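Local coordinates for protein UDP-glucose 4-epimerase (Campylobacter jejuni subsp. jejuni serotype O:2, PDB 7K3P) that probably interconverts UDP-glucose and UDP-galactose, and their N-acetylated counterparts, by inverting C4 of the sugar with bound NAD, at residues A[95-103]-A[159-167]; A[272-280]-A[325-333]. The protein carries 2 engineered substitutions. All blocks are in the same frame, centred on the assembly; numbering follows the deposited sequence.

Interaction 1. Residues A[95-103]-A[159-167]. With NAD (nicotinamide-adenine-dinucleotide), chain C.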
loop_
_atom_site.group_PDB
_atom_site.type_symbol
_atom_site.label_atom_id
_atom_site.label_comp_id
_atom_site.label_asym_id
_atom_site.label_seq_id
_atom_site.Cartn_x
_atom_site.Cartn_y
_atom_site.Cartn_z
ATOM N N ALA A 95 13.227 -4.759 -9.963
ATOM C CA ALA A 95 12.461 -6.010 -9.877
ATOM C C ALA A 95 10.990 -5.749 -9.557
ATOM O O ALA A 95 10.659 -5.075 -8.577
ATOM C CB ALA A 95 13.077 -6.955 -8.832
ATOM N N ALA A 96 10.110 -6.291 -10.393
ATOM C CA ALA A 96 8.676 -6.140 -10.208
ATOM C C ALA A 96 7.958 -6.949 -11.277
ATOM O O ALA A 96 8.593 -7.415 -12.223
ATOM C CB ALA A 96 8.286 -4.660 -10.327
ATOM N N SER A 97 6.637 -7.090 -11.124
ATOM C CA SER A 97 5.765 -7.518 -12.215
ATOM C C SER A 97 5.206 -6.243 -12.842
ATOM O O SER A 97 4.916 -5.286 -12.117
ATOM C CB SER A 97 4.627 -8.394 -11.680
ATOM O OG SER A 97 5.143 -9.518 -11.004
ATOM N N ILE A 98 5.050 -6.209 -14.167
ATOM C CA ILE A 98 4.890 -4.915 -14.845
ATOM C C ILE A 98 3.709 -4.770 -15.822
ATOM O O ILE A 98 3.634 -3.768 -16.527
ATOM C CB ILE A 98 6.174 -4.541 -15.621
ATOM C CG1 ILE A 98 6.265 -5.372 -16.912
ATOM C CG2 ILE A 98 7.414 -4.710 -14.719
ATOM C CD1 ILE A 98 7.448 -5.032 -17.823
ATOM N N GLU A 99 2.806 -5.747 -15.865
ATOM C CA GLU A 99 1.728 -5.753 -16.865
ATOM C C GLU A 99 0.370 -5.371 -16.270
ATOM O O GLU A 99 -0.239 -6.157 -15.522
ATOM C CB GLU A 99 1.620 -7.133 -17.535
ATOM C CG GLU A 99 2.972 -7.736 -17.921
ATOM C CD GLU A 99 2.998 -8.323 -19.318
ATOM O OE1 GLU A 99 2.219 -7.865 -20.182
ATOM O OE2 GLU A 99 3.806 -9.246 -19.557
ATOM N N VAL A 100 -0.094 -4.172 -16.618
ATOM C CA VAL A 100 -1.400 -3.675 -16.193
ATOM C C VAL A 100 -2.502 -4.720 -16.397
ATOM O O VAL A 100 -3.228 -5.056 -15.461
ATOM C CB VAL A 100 -1.760 -2.360 -16.918
ATOM C CG1 VAL A 100 -3.274 -2.092 -16.876
ATOM C CG2 VAL A 100 -0.989 -1.182 -16.314
ATOM N N PHE A 101 -2.604 -5.257 -17.610
ATOM C CA PHE A 101 -3.661 -6.220 -17.910
ATOM C C PHE A 101 -3.633 -7.434 -16.978
ATOM O O PHE A 101 -4.681 -7.896 -16.517
ATOM C CB PHE A 101 -3.612 -6.665 -19.376
ATOM C CG PHE A 101 -4.827 -7.450 -19.807
ATOM C CD1 PHE A 101 -4.951 -8.805 -19.494
ATOM C CD2 PHE A 101 -5.851 -6.831 -20.512
ATOM C CE1 PHE A 101 -6.076 -9.527 -19.885
ATOM C CE2 PHE A 101 -6.975 -7.548 -20.909
ATOM C CZ PHE A 101 -7.087 -8.898 -20.592
ATOM N N GLU A 102 -2.438 -7.955 -16.702
ATOM C CA GLU A 102 -2.322 -9.107 -15.815
ATOM C C GLU A 102 -2.732 -8.729 -14.394
ATOM O O GLU A 102 -3.308 -9.546 -13.677
ATOM C CB GLU A 102 -0.897 -9.679 -15.821
ATOM C CG GLU A 102 -0.746 -10.977 -15.018
ATOM C CD GLU A 102 0.718 -11.367 -14.771
ATOM O OE1 GLU A 102 1.614 -10.490 -14.873
ATOM O OE2 GLU A 102 0.962 -12.553 -14.468
ATOM N N SER A 103 -2.442 -7.493 -13.988
ATOM C CA SER A 103 -2.707 -7.072 -12.606
ATOM C C SER A 103 -4.203 -6.970 -12.328
ATOM O O SER A 103 -4.652 -7.193 -11.196
ATOM C CB SER A 103 -2.022 -5.735 -12.282
ATOM O OG SER A 103 -2.697 -4.631 -12.878
ATOM N N ILE A 159 -5.495 3.535 -11.367
ATOM C CA ILE A 159 -6.778 2.922 -11.684
ATOM C C ILE A 159 -6.655 1.417 -11.905
ATOM O O ILE A 159 -7.597 0.776 -12.360
ATOM C CB ILE A 159 -7.415 3.559 -12.938
ATOM C CG1 ILE A 159 -6.511 3.354 -14.156
ATOM C CG2 ILE A 159 -7.666 5.040 -12.705
ATOM C CD1 ILE A 159 -7.129 3.841 -15.472
ATOM N N ASN A 160 -5.491 0.851 -11.601
ATOM C CA ASN A 160 -5.345 -0.597 -11.651
ATOM C C ASN A 160 -4.399 -1.073 -10.558
ATOM O O ASN A 160 -3.703 -0.262 -9.950
ATOM C CB ASN A 160 -4.869 -1.051 -13.030
ATOM C CG ASN A 160 -3.623 -0.325 -13.473
ATOM O OD1 ASN A 160 -2.535 -0.547 -12.921
ATOM N ND2 ASN A 160 -3.767 0.555 -14.472
ATOM N N PRO A 161 -4.397 -2.386 -10.277
ATOM C CA PRO A 161 -3.581 -2.870 -9.159
ATOM C C PRO A 161 -2.081 -2.681 -9.408
ATOM O O PRO A 161 -1.349 -2.472 -8.436
ATOM C CB PRO A 161 -3.950 -4.358 -9.072
ATOM C CG PRO A 161 -5.363 -4.437 -9.716
ATOM C CD PRO A 161 -5.272 -3.436 -10.840
ATOM N N TYR A 162 -1.627 -2.752 -10.661
ATOM C CA TYR A 162 -0.219 -2.478 -10.935
ATOM C C TYR A 162 0.129 -1.066 -10.471
ATOM O O TYR A 162 1.081 -0.870 -9.711
ATOM C CB TYR A 162 0.115 -2.646 -12.421
ATOM C CG TYR A 162 1.487 -2.091 -12.813
ATOM C CD1 TYR A 162 2.664 -2.688 -12.355
ATOM C CD2 TYR A 162 1.599 -0.971 -13.635
ATOM C CE1 TYR A 162 3.912 -2.187 -12.705
ATOM C CE2 TYR A 162 2.843 -0.464 -13.994
ATOM C CZ TYR A 162 3.991 -1.080 -13.532
ATOM O OH TYR A 162 5.210 -0.577 -13.904
ATOM N N GLY A 163 -0.650 -0.080 -10.915
ATOM C CA GLY A 163 -0.405 1.300 -10.521
ATOM C C GLY A 163 -0.474 1.517 -9.016
ATOM O O GLY A 163 0.359 2.238 -8.442
ATOM N N ARG A 164 -1.472 0.911 -8.376
ATOM C CA ARG A 164 -1.606 0.990 -6.924
ATOM C C ARG A 164 -0.431 0.335 -6.209
ATOM O O ARG A 164 0.027 0.839 -5.181
ATOM C CB ARG A 164 -2.924 0.344 -6.449
ATOM C CG ARG A 164 -4.158 1.193 -6.729
ATOM C CD ARG A 164 -5.427 0.608 -6.141
ATOM N NE ARG A 164 -6.042 -0.371 -7.029
ATOM C CZ ARG A 164 -6.839 -0.054 -8.051
ATOM N NH1 ARG A 164 -7.095 1.221 -8.305
ATOM N NH2 ARG A 164 -7.374 -1.004 -8.821
ATOM N N SER A 165 0.040 -0.797 -6.736
ATOM C CA SER A 165 1.108 -1.549 -6.070
ATOM C C SER A 165 2.406 -0.743 -6.050
ATOM O O SER A 165 3.201 -0.852 -5.118
ATOM C CB SER A 165 1.336 -2.923 -6.731
ATOM O OG SER A 165 2.013 -2.829 -7.972
ATOM N N LYS A 166 2.614 0.062 -7.088
ATOM C CA LYS A 166 3.792 0.919 -7.177
ATOM C C LYS A 166 3.661 2.155 -6.291
ATOM O O LYS A 166 4.614 2.543 -5.613
ATOM C CB LYS A 166 4.044 1.301 -8.639
ATOM C CG LYS A 166 4.588 0.140 -9.479
ATOM C CD LYS A 166 6.046 -0.174 -9.087
ATOM C CE LYS A 166 6.731 -0.973 -10.168
ATOM N NZ LYS A 166 8.171 -1.199 -9.831
ATOM N N LEU A 167 2.476 2.759 -6.276
ATOM C CA LEU A 167 2.218 3.936 -5.441
ATOM C C LEU A 167 2.367 3.600 -3.959
ATOM O O LEU A 167 2.884 4.400 -3.173
ATOM C CB LEU A 167 0.790 4.439 -5.679
ATOM C CG LEU A 167 0.368 5.606 -4.780
ATOM C CD1 LEU A 167 1.362 6.757 -4.934
ATOM C CD2 LEU A 167 -1.063 6.059 -5.121
HETATM P PA NAD C . 11.551 -6.789 -16.623
HETATM O O1A NAD C . 10.540 -7.889 -16.408
HETATM O O2A NAD C . 12.344 -7.030 -17.877
HETATM O O5B NAD C . 12.581 -6.727 -15.429
HETATM C C5B NAD C . 12.178 -7.228 -14.186
HETATM C C4B NAD C . 13.264 -8.051 -13.614
HETATM O O4B NAD C . 13.076 -8.283 -12.248
HETATM C C3B NAD C . 13.349 -9.439 -14.322
HETATM O O3B NAD C . 14.668 -9.831 -14.863
HETATM C C2B NAD C . 12.709 -10.398 -13.290
HETATM O O2B NAD C . 13.184 -11.673 -13.367
HETATM C C1B NAD C . 13.098 -9.696 -12.028
HETATM N N9A NAD C . 12.249 -10.075 -10.888
HETATM C C8A NAD C . 10.903 -10.004 -10.824
HETATM N N7A NAD C . 10.467 -10.454 -9.637
HETATM C C5A NAD C . 11.518 -10.826 -8.896
HETATM C C6A NAD C . 11.673 -11.368 -7.610
HETATM N N6A NAD C . 10.514 -11.609 -6.785
HETATM N N1A NAD C . 12.907 -11.631 -7.135
HETATM C C2A NAD C . 14.011 -11.414 -7.871
HETATM N N3A NAD C . 13.903 -10.903 -9.142
HETATM C C4A NAD C . 12.682 -10.600 -9.671
HETATM O O3 NAD C . 10.760 -5.412 -16.690
HETATM P PN NAD C . 11.405 -4.054 -17.168
HETATM O O1N NAD C . 12.915 -4.180 -17.254
HETATM O O2N NAD C . 10.826 -3.725 -18.510
HETATM O O5D NAD C . 11.009 -2.941 -16.117
HETATM C C5D NAD C . 11.734 -2.875 -14.911
HETATM C C4D NAD C . 11.119 -1.874 -13.947
HETATM O O4D NAD C . 10.835 -0.651 -14.591
HETATM C C3D NAD C . 9.875 -2.377 -13.224
HETATM O O3D NAD C . 9.892 -1.941 -11.924
HETATM C C2D NAD C . 8.743 -1.711 -13.881
HETATM O O2D NAD C . 7.630 -1.561 -13.080
HETATM C C1D NAD C . 9.403 -0.381 -14.334
HETATM N N1N NAD C . 8.720 0.308 -15.524
HETATM C C2N NAD C . 8.836 -0.337 -16.740
HETATM C C3N NAD C . 8.247 0.231 -17.865
HETATM C C7N NAD C . 8.366 -0.463 -19.198
HETATM O O7N NAD C . 8.946 -1.531 -19.318
HETATM N N7N NAD C . 7.772 0.146 -20.341
HETATM C C4N NAD C . 7.567 1.429 -17.753
HETATM C C5N NAD C . 7.458 2.062 -16.535
HETATM C C6N NAD C . 8.041 1.502 -15.391
#
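Tyr162 swings CG anti to its backbone N (chi1 168°), sending the ring off helix 161-179 and across 95-103 to the NAD, while Ser103 tucks OG between its own backbone N and carbonyl carbon (chi1 75°), where it meets the first turn of that helix. Ser103 OG gives its hydrogen to Val100 O at 2.7 Å. The same oxygen takes a weak, bent bond from Tyr162 N (3.1 Å to Ser103 OG, 142° at the hydrogen), so it bridges the starts of two helices. Close by, Asn160 caps the second helix, its OD1 accepting from Gly163 N at 2.8 Å, and the Val100 and Asn160 side chains cross at about a right angle, Val100 CG1 lying 3.6 Å from Asn160 ND2.

The Tyr162 ring lies against backbone: Ser97 O sits at its edge, 3.3 Å from Tyr162 CE1, and Ile98 O stands over the centre of one face. At the far end Tyr162 OH is hydrogen-bonded to NAD O2D at 2.7 Å. Lys166, one helical turn on and bent at its second torsion, delivers NZ to NAD O3D at 2.8 Å. Ser136 O is a further acceptor for Lys166 NZ, and Ala96 CB packs beside it. Ile98 presses CG2 on the ribose, 3.4 Å from NAD C2D. Tyr162 and Lys166 have the spacing of the Tyr-x-x-x-Lys signature of short-chain dehydrogenases/reductases. Each holds one hydroxyl of the nicotinamide ribose, consistent with that family's active site, where the tyrosine probably serves in proton transfer and the lysine, gripping the ribose, positions the cofactor.

Interaction 2. Residues A[272-280]-A[325-333]; sequences VGYGHGFSV and PKYDDLELI
The loop 272-277 and short strand 278-279 run beside 325-333, with CA atoms 6.8 Å apart at Tyr274 and Asp328 and 7.9 Å apart at Phe278 and Leu330. The segment following strand 268-271, the last of the parallel sheet, thus packs on the loop and first turn of the C-terminal helix 330-343. Asp328, the centre of an inverse gamma turn just ahead of the N-cap Asp329, carries the polar part of the contact. His276 NE2 donates to the syn lone pair of Asp328 OD2, a short bond of 2.5 Å at 164°, with imidazole and carboxylate nearly coplanar. The other ring nitrogen, ND1, donates to Gly277 O, which fixes the ring's rotation; with both nitrogens acting as donors, the nearby carboxylate probably favours the doubly protonated ring.

Asp328 also stacks on Tyr274: its carboxylate is almost parallel to the phenol ring, and its CB makes a CH-pi contact 3.9 Å from the ring centroid. Pro325 CB comes to the edge of that ring, 3.5 Å from Tyr274 CE1. The Tyr274 hydroxyl is hydrogen-bonded to Asp250 and to the backbone N of His247.

Phe278 offers a face to Leu330 CD2 and an edge to Asp328. Ile333 CD1 touches both rings, 3.8 Å from Tyr274 CE2 and 4.1 Å from Phe278 CZ. The carboxylate stands perpendicular to the Phe278 ring, whose edge atom CZ lies 3.3 Å from Asp328 OD1.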
loop_
_atom_site.group_PDB
_atom_site.type_symbol
_atom_site.label_atom_id
_atom_site.label_comp_id
_atom_site.label_asym_id
_atom_site.label_seq_id
_atom_site.Cartn_x
_atom_site.Cartn_y
_atom_site.Cartn_z
ATOM N N VAL A 272 10.719 10.773 -15.842
ATOM C CA VAL A 272 11.758 10.640 -16.850
ATOM C C VAL A 272 11.100 10.626 -18.213
ATOM O O VAL A 272 10.288 9.742 -18.506
ATOM C CB VAL A 272 12.577 9.352 -16.685
ATOM C CG1 VAL A 272 13.763 9.371 -17.646
ATOM C CG2 VAL A 272 13.061 9.206 -15.231
ATOM N N GLY A 273 11.454 11.598 -19.059
ATOM C CA GLY A 273 10.878 11.672 -20.394
ATOM C C GLY A 273 11.571 12.731 -21.243
ATOM O O GLY A 273 12.361 13.538 -20.720
ATOM N N TYR A 274 11.271 12.739 -22.542
ATOM C CA TYR A 274 11.906 13.677 -23.466
ATOM C C TYR A 274 11.304 15.092 -23.410
ATOM O O TYR A 274 11.846 16.024 -24.031
ATOM C CB TYR A 274 11.879 13.130 -24.900
ATOM C CG TYR A 274 12.613 11.824 -25.093
ATOM C CD1 TYR A 274 13.873 11.614 -24.527
ATOM C CD2 TYR A 274 12.048 10.793 -25.841
ATOM C CE1 TYR A 274 14.554 10.414 -24.709
ATOM C CE2 TYR A 274 12.720 9.587 -26.029
ATOM C CZ TYR A 274 13.971 9.407 -25.458
ATOM O OH TYR A 274 14.637 8.217 -25.643
ATOM N N GLY A 275 10.209 15.262 -22.662
ATOM C CA GLY A 275 9.548 16.560 -22.533
ATOM C C GLY A 275 8.628 16.874 -23.710
ATOM O O GLY A 275 8.055 17.970 -23.804
ATOM N N HIS A 276 8.511 15.911 -24.618
ATOM C CA HIS A 276 7.560 15.979 -25.733
ATOM C C HIS A 276 7.171 14.553 -26.073
ATOM O O HIS A 276 7.866 13.605 -25.678
ATOM C CB HIS A 276 8.213 16.597 -26.973
ATOM C CG HIS A 276 9.319 15.760 -27.535
ATOM N ND1 HIS A 276 9.098 14.718 -28.415
ATOM C CD2 HIS A 276 10.654 15.770 -27.299
ATOM C CE1 HIS A 276 10.248 14.142 -28.715
ATOM N NE2 HIS A 276 11.209 14.762 -28.049
ATOM N N GLY A 277 6.092 14.393 -26.839
ATOM C CA GLY A 277 5.646 13.077 -27.238
ATOM C C GLY A 277 5.897 12.785 -28.699
ATOM O O GLY A 277 6.621 13.519 -29.382
ATOM N N PHE A 278 5.326 11.679 -29.164
ATOM C CA PHE A 278 5.330 11.317 -30.578
ATOM C C PHE A 278 3.888 10.987 -30.953
ATOM O O PHE A 278 3.141 10.470 -30.119
ATOM C CB PHE A 278 6.231 10.097 -30.815
ATOM C CG PHE A 278 7.665 10.306 -30.365
ATOM C CD1 PHE A 278 8.593 10.922 -31.204
ATOM C CD2 PHE A 278 8.076 9.901 -29.099
ATOM C CE1 PHE A 278 9.918 11.117 -30.792
ATOM C CE2 PHE A 278 9.405 10.089 -28.667
ATOM C CZ PHE A 278 10.325 10.692 -29.518
ATOM N N SER A 279 3.493 11.282 -32.192
ATOM C CA SER A 279 2.121 11.023 -32.628
ATOM C C SER A 279 1.993 9.606 -33.182
ATOM O O SER A 279 3.002 8.950 -33.480
ATOM C CB SER A 279 1.678 12.051 -33.675
ATOM O OG SER A 279 2.272 11.779 -34.927
ATOM N N VAL A 280 0.753 9.130 -33.294
ATOM C CA VAL A 280 0.469 7.805 -33.843
ATOM C C VAL A 280 0.985 7.725 -35.271
ATOM O O VAL A 280 1.567 6.725 -35.688
ATOM C CB VAL A 280 -1.052 7.520 -33.854
ATOM C CG1 VAL A 280 -1.342 6.183 -34.522
ATOM C CG2 VAL A 280 -1.620 7.552 -32.424
ATOM N N PRO A 325 19.405 12.726 -22.335
ATOM C CA PRO A 325 19.102 11.592 -23.204
ATOM C C PRO A 325 19.860 11.752 -24.504
ATOM O O PRO A 325 20.174 12.872 -24.905
ATOM C CB PRO A 325 17.588 11.730 -23.459
ATOM C CG PRO A 325 17.258 13.160 -23.131
ATOM C CD PRO A 325 18.219 13.550 -22.042
ATOM N N LYS A 326 20.157 10.658 -25.173
ATOM C CA LYS A 326 20.837 10.820 -26.436
ATOM C C LYS A 326 20.229 9.940 -27.523
ATOM O O LYS A 326 20.774 9.829 -28.624
ATOM C CB LYS A 326 22.346 10.628 -26.258
ATOM C CG LYS A 326 22.736 10.095 -24.877
ATOM C CD LYS A 326 24.124 9.462 -24.877
ATOM C CE LYS A 326 25.211 10.514 -25.088
ATOM N NZ LYS A 326 26.536 10.043 -24.596
ATOM N N TYR A 327 19.077 9.338 -27.225
ATOM C CA TYR A 327 18.351 8.594 -28.253
ATOM C C TYR A 327 16.918 9.098 -28.472
ATOM O O TYR A 327 16.037 8.322 -28.861
ATOM C CB TYR A 327 18.382 7.079 -27.996
ATOM C CG TYR A 327 19.777 6.495 -27.897
ATOM C CD1 TYR A 327 20.635 6.503 -28.990
ATOM C CD2 TYR A 327 20.233 5.930 -26.709
ATOM C CE1 TYR A 327 21.921 5.970 -28.896
ATOM C CE2 TYR A 327 21.506 5.397 -26.602
ATOM C CZ TYR A 327 22.347 5.421 -27.700
ATOM O OH TYR A 327 23.615 4.896 -27.605
ATOM N N ASP A 328 16.701 10.395 -28.240
ATOM C CA ASP A 328 15.447 11.041 -28.613
ATOM C C ASP A 328 15.418 11.124 -30.134
ATOM O O ASP A 328 15.678 12.176 -30.722
ATOM C CB ASP A 328 15.319 12.448 -27.998
ATOM C CG ASP A 328 13.920 13.066 -28.219
ATOM O OD1 ASP A 328 13.095 12.437 -28.924
ATOM O OD2 ASP A 328 13.653 14.179 -27.706
ATOM N N ASP A 329 15.115 9.997 -30.766
ATOM C CA ASP A 329 15.155 9.880 -32.213
ATOM C C ASP A 329 14.184 8.764 -32.566
ATOM O O ASP A 329 14.454 7.603 -32.265
ATOM C CB ASP A 329 16.590 9.533 -32.649
ATOM C CG ASP A 329 16.716 9.270 -34.139
ATOM O OD1 ASP A 329 15.918 8.491 -34.701
ATOM O OD2 ASP A 329 17.641 9.838 -34.754
ATOM N N LEU A 330 13.056 9.114 -33.188
ATOM C CA LEU A 330 11.964 8.154 -33.369
ATOM C C LEU A 330 12.385 6.940 -34.178
ATOM O O LEU A 330 11.922 5.825 -33.922
ATOM C CB LEU A 330 10.735 8.802 -34.028
ATOM C CG LEU A 330 9.348 8.534 -33.408
ATOM C CD1 LEU A 330 8.251 8.505 -34.452
ATOM C CD2 LEU A 330 9.294 7.282 -32.513
ATOM N N GLU A 331 13.253 7.142 -35.163
ATOM C CA GLU A 331 13.694 6.008 -35.979
ATOM C C GLU A 331 14.519 5.014 -35.156
ATOM O O GLU A 331 14.335 3.797 -35.267
ATOM C CB GLU A 331 14.435 6.473 -37.246
ATOM C CG GLU A 331 13.483 7.031 -38.329
ATOM C CD GLU A 331 14.202 7.502 -39.598
ATOM O OE1 GLU A 331 15.347 7.068 -39.847
ATOM O OE2 GLU A 331 13.608 8.310 -40.346
ATOM N N LEU A 332 15.401 5.542 -34.312
ATOM C CA LEU A 332 16.203 4.714 -33.408
ATOM C C LEU A 332 15.318 3.973 -32.416
ATOM O O LEU A 332 15.523 2.789 -32.129
ATOM C CB LEU A 332 17.188 5.587 -32.626
ATOM C CG LEU A 332 18.241 6.308 -33.457
ATOM C CD1 LEU A 332 19.246 7.027 -32.551
ATOM C CD2 LEU A 332 18.937 5.311 -34.370
ATOM N N ILE A 333 14.341 4.691 -31.874
ATOM C CA ILE A 333 13.425 4.105 -30.904
ATOM C C ILE A 333 12.610 2.991 -31.552
ATOM O O ILE A 333 12.513 1.886 -31.005
ATOM C CB ILE A 333 12.532 5.178 -30.267
ATOM C CG1 ILE A 333 13.395 6.129 -29.439
ATOM C CG2 ILE A 333 11.458 4.538 -29.396
ATOM C CD1 ILE A 333 12.725 7.447 -29.123
#

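From the N terminus, the chain builds the parallel sheet of the NAD-binding fold, and 95-103 leaves it just after strand 90-93. Interaction 1 then closes a loop of 55 residues, containing helix 107-127 and strand 132-136, when helix 161-179 returns to the cofactor. The chain goes on through strand 184-189 to the last strand of that sheet, 268-271, before interaction 2 opens. This second loop, of 44 residues, holds helix 280-291 and strands 296-300 and 309-312, and brings the start of the C-terminal helix 330-343 against the segment that follows strand 268-271. The two loops are in series, neither nested nor crossed, with centres 24 Å apart on opposite sides of the chain's centre.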